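Local structure of carboxypeptidase D (Drosophila melanogaster, 3MN8) at residues E30-L35 with W321-K325. The protein is a zinc metallocarboxypeptidase that removes C-terminal arginine or lysine from peptides and proteins, among them growth factors, peptide hormones and neuropeptides. Residues are numbered along the deposited sequence; the frame is centred on the assembly and turned at random.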
ATOM      1  N   GLU A  30      23.678  10.815  -2.712  1.00102.97           N
ATOM      2  CA  GLU A  30      22.342  10.784  -3.326  1.00 96.96           C
ATOM      3  C   GLU A  30      22.021  11.868  -4.376  1.00 73.70           C
ATOM      4  O   GLU A  30      22.337  13.045  -4.209  1.00 56.77           O
ATOM      5  CB  GLU A  30      21.278  10.817  -2.220  1.00 97.20           C
ATOM      6  CG  GLU A  30      21.541   9.855  -1.069  1.00106.98           C
ATOM      7  CD  GLU A  30      20.681  10.153   0.150  1.00117.21           C
ATOM      8  OE1 GLU A  30      20.793  11.274   0.699  1.00107.80           O
ATOM      9  OE2 GLU A  30      19.898   9.264   0.564  1.00125.80           O
ATOM     10  N   ASP A  31      21.365  11.456  -5.453  1.00 58.02           N
ATOM     11  CA  ASP A  31      20.841  12.395  -6.431  1.00 51.73           C
ATOM     12  C   ASP A  31      19.389  12.754  -6.074  1.00 68.59           C
ATOM     13  O   ASP A  31      18.441  12.112  -6.534  1.00 70.63           O
ATOM     14  CB  ASP A  31      20.935  11.789  -7.831  1.00 43.72           C
ATOM     15  CG  ASP A  31      20.148  12.570  -8.862  1.00 56.30           C
ATOM     16  OD1 ASP A  31      20.008  12.077 -10.007  1.00 56.07           O
ATOM     17  OD2 ASP A  31      19.664  13.671  -8.526  1.00 56.06           O
ATOM     18  N   GLU A  32      19.226  13.776  -5.239  1.00 68.27           N
ATOM     19  CA  GLU A  32      17.908  14.261  -4.840  1.00 58.20           C
ATOM     20  C   GLU A  32      17.609  15.635  -5.465  1.00 68.45           C
ATOM     21  O   GLU A  32      17.086  16.537  -4.797  1.00 63.88           O
ATOM     22  CB  GLU A  32      17.832  14.389  -3.319  1.00 50.23           C
ATOM     23  CG  GLU A  32      17.979  13.092  -2.553  1.00 58.85           C
ATOM     24  CD  GLU A  32      17.950  13.317  -1.046  1.00 73.27           C
ATOM     25  OE1 GLU A  32      16.865  13.155  -0.447  1.00 58.08           O
ATOM     26  OE2 GLU A  32      19.006  13.666  -0.464  1.00 82.28           O
ATOM     27  N   SER A  33      17.948  15.792  -6.740  1.00 59.55           N
ATOM     28  CA  SER A  33      17.790  17.074  -7.418  1.00 61.11           C
ATOM     29  C   SER A  33      16.326  17.517  -7.466  1.00 66.61           C
ATOM     30  O   SER A  33      16.023  18.723  -7.488  1.00 47.76           O
ATOM     31  CB  SER A  33      18.361  17.000  -8.836  1.00 51.86           C
ATOM     32  OG  SER A  33      17.601  16.127  -9.652  1.00 62.55           O
ATOM     33  N   PHE A  34      15.428  16.536  -7.472  1.00 61.05           N
ATOM     34  CA  PHE A  34      13.996  16.802  -7.560  1.00 49.38           C
ATOM     35  C   PHE A  34      13.492  17.800  -6.517  1.00 57.13           C
ATOM     36  O   PHE A  34      12.317  18.156  -6.518  1.00 78.83           O
ATOM     37  CB  PHE A  34      13.174  15.496  -7.531  1.00 51.23           C
ATOM     38  CG  PHE A  34      13.509  14.554  -6.384  1.00 49.72           C
ATOM     39  CD1 PHE A  34      12.932  14.716  -5.131  1.00 46.82           C
ATOM     40  CD2 PHE A  34      14.360  13.475  -6.578  1.00 56.93           C
ATOM     41  CE1 PHE A  34      13.225  13.841  -4.091  1.00 52.52           C
ATOM     42  CE2 PHE A  34      14.658  12.591  -5.538  1.00 46.89           C
ATOM     43  CZ  PHE A  34      14.090  12.773  -4.299  1.00 43.95           C
ATOM     44  N   LEU A  35      14.384  18.266  -5.649  1.00 62.94           N
ATOM     45  CA  LEU A  35      14.020  19.221  -4.608  1.00 80.51           C
ATOM     46  C   LEU A  35      14.327  20.678  -4.981  1.00 94.04           C
ATOM     47  O   LEU A  35      13.917  21.600  -4.277  1.00107.90           O
ATOM     48  CB  LEU A  35      14.756  18.879  -3.313  1.00 84.39           C
ATOM     49  CG  LEU A  35      14.801  17.403  -2.925  1.00 83.00           C
ATOM     50  CD1 LEU A  35      15.840  17.181  -1.825  1.00 81.84           C
ATOM     51  CD2 LEU A  35      13.416  16.899  -2.512  1.00 76.65           C
ATOM     52  N   TRP A 321       9.613  15.522   2.595  1.00 33.15           N
ATOM     53  CA  TRP A 321      10.401  14.463   1.973  1.00 47.58           C
ATOM     54  C   TRP A 321      11.416  13.850   2.945  1.00 53.22           C
ATOM     55  O   TRP A 321      11.493  12.626   3.077  1.00 49.76           O
ATOM     56  CB  TRP A 321      11.106  14.935   0.694  1.00 50.73           C
ATOM     57  CG  TRP A 321      12.161  13.957   0.256  1.00 49.19           C
ATOM     58  CD1 TRP A 321      13.505  14.108   0.368  1.00 37.17           C
ATOM     59  CD2 TRP A 321      11.947  12.652  -0.307  1.00 59.77           C
ATOM     60  NE1 TRP A 321      14.148  12.995  -0.107  1.00 41.67           N
ATOM     61  CE2 TRP A 321      13.216  12.081  -0.526  1.00 52.23           C
ATOM     62  CE3 TRP A 321      10.806  11.910  -0.645  1.00 57.69           C
ATOM     63  CZ2 TRP A 321      13.380  10.802  -1.075  1.00 39.65           C
ATOM     64  CZ3 TRP A 321      10.974  10.642  -1.197  1.00 44.30           C
ATOM     65  CH2 TRP A 321      12.251  10.106  -1.408  1.00 32.02           C
ATOM     66  N   GLN A 322      12.182  14.697   3.629  1.00 51.25           N
ATOM     67  CA  GLN A 322      13.233  14.211   4.518  1.00 55.59           C
ATOM     68  C   GLN A 322      12.693  13.404   5.698  1.00 56.07           C
ATOM     69  O   GLN A 322      13.352  12.474   6.168  1.00 56.47           O
ATOM     70  CB  GLN A 322      14.103  15.358   5.022  1.00 52.72           C
ATOM     71  CG  GLN A 322      15.573  15.151   4.737  1.00 61.74           C
ATOM     72  CD  GLN A 322      15.887  15.225   3.257  1.00 69.10           C
ATOM     73  OE1 GLN A 322      16.649  14.411   2.728  1.00 72.17           O
ATOM     74  NE2 GLN A 322      15.294  16.202   2.575  1.00 63.75           N
ATOM     75  N   ARG A 323      11.500  13.757   6.169  1.00 44.57           N
ATOM     76  CA  ARG A 323      10.864  13.022   7.268  1.00 43.55           C
ATOM     77  C   ARG A 323      10.345  11.646   6.847  1.00 49.12           C
ATOM     78  O   ARG A 323      10.598  10.634   7.511  1.00 49.94           O
ATOM     79  CB  ARG A 323       9.711  13.840   7.847  1.00 36.72           C
ATOM     80  CG  ARG A 323      10.115  15.255   8.179  1.00 51.62           C
ATOM     81  CD  ARG A 323       8.919  16.099   8.553  1.00 55.13           C
ATOM     82  NE  ARG A 323       9.303  17.321   9.252  1.00 55.20           N
ATOM     83  CZ  ARG A 323       8.457  18.309   9.513  1.00 76.90           C
ATOM     84  NH1 ARG A 323       7.191  18.202   9.122  1.00 71.74           N
ATOM     85  NH2 ARG A 323       8.872  19.395  10.156  1.00 94.28           N
ATOM     86  N   ASN A 324       9.615  11.614   5.738  1.00 38.11           N
ATOM     87  CA  ASN A 324       8.941  10.401   5.325  1.00 31.58           C
ATOM     88  C   ASN A 324       9.863   9.462   4.572  1.00 42.06           C
ATOM     89  O   ASN A 324       9.566   8.275   4.418  1.00 47.42           O
ATOM     90  CB  ASN A 324       7.729  10.747   4.473  1.00 40.89           C
ATOM     91  CG  ASN A 324       6.670  11.503   5.250  1.00 49.54           C
ATOM     92  OD1 ASN A 324       5.700  10.910   5.723  1.00 53.56           O
ATOM     93  ND2 ASN A 324       6.850  12.820   5.391  1.00 50.25           N
ATOM     94  N   LYS A 325      10.987   9.998   4.109  1.00 38.50           N
ATOM     95  CA  LYS A 325      11.962   9.233   3.326  1.00 42.38           C
ATOM     96  C   LYS A 325      12.260   7.840   3.898  1.00 38.71           C
ATOM     97  O   LYS A 325      12.058   6.835   3.218  1.00 42.39           O
ATOM     98  CB  LYS A 325      13.258  10.037   3.204  1.00 42.59           C
ATOM     99  CG  LYS A 325      14.248   9.551   2.161  1.00 29.57           C
ATOM    100  CD  LYS A 325      15.507  10.364   2.318  1.00 43.14           C
ATOM    101  CE  LYS A 325      16.535  10.035   1.274  1.00 56.27           C
ATOM    102  NZ  LYS A 325      17.687  10.966   1.411  1.00 62.19           N
TER
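The indole of Trp321 has Phe34 over the centre of one face and CG of Lys325 over the rim of the other. Phe34 comes edge-on, in a T-shaped stack with ring planes at 90° and its centroid 5.3 Å from that of the six-membered ring of Trp321. Its CZ lies 3.8 Å from CZ2 of Trp321. CD2 of Leu35 adds an oblique apolar contact at CD1 of the indole.

At the edge of the indole sits the carboxylate of Glu32. NE1 of Trp321 donates to OE1 of Glu32 at 2.7 Å, with an N-H...O angle of 162°. OE1 lies close to the ring plane, and the carboxylate is turned well out of that plane. Lys325 is fully extended, with CG anti to its backbone N (chi1 -166°), which carries NZ past the indole to the acids. NZ of Lys325 forms salt bridges with OE1 of Glu32, at 3.0 Å from above the carboxylate plane, and with OE2 of Glu30 at 2.9 Å, although Glu30 is poorly ordered. OE1 of Glu32 takes two donors, one neutral and one charged. Tyr117, on helix 106-121, bonds to OE2 of Glu30 through its hydroxyl and packs against Trp321.

The contact ties the loop before helix 43-56 to helix 317-333 in the first carboxypeptidase-like unit of the protein, away from the zinc site. A glutamine in place of Glu32 would probably weaken the hold on Lys325, leaving its ammonium with Glu30 as the remaining carboxylate of this network. One lysine between two acids probably offsets their mutual repulsion and favours their ionised forms.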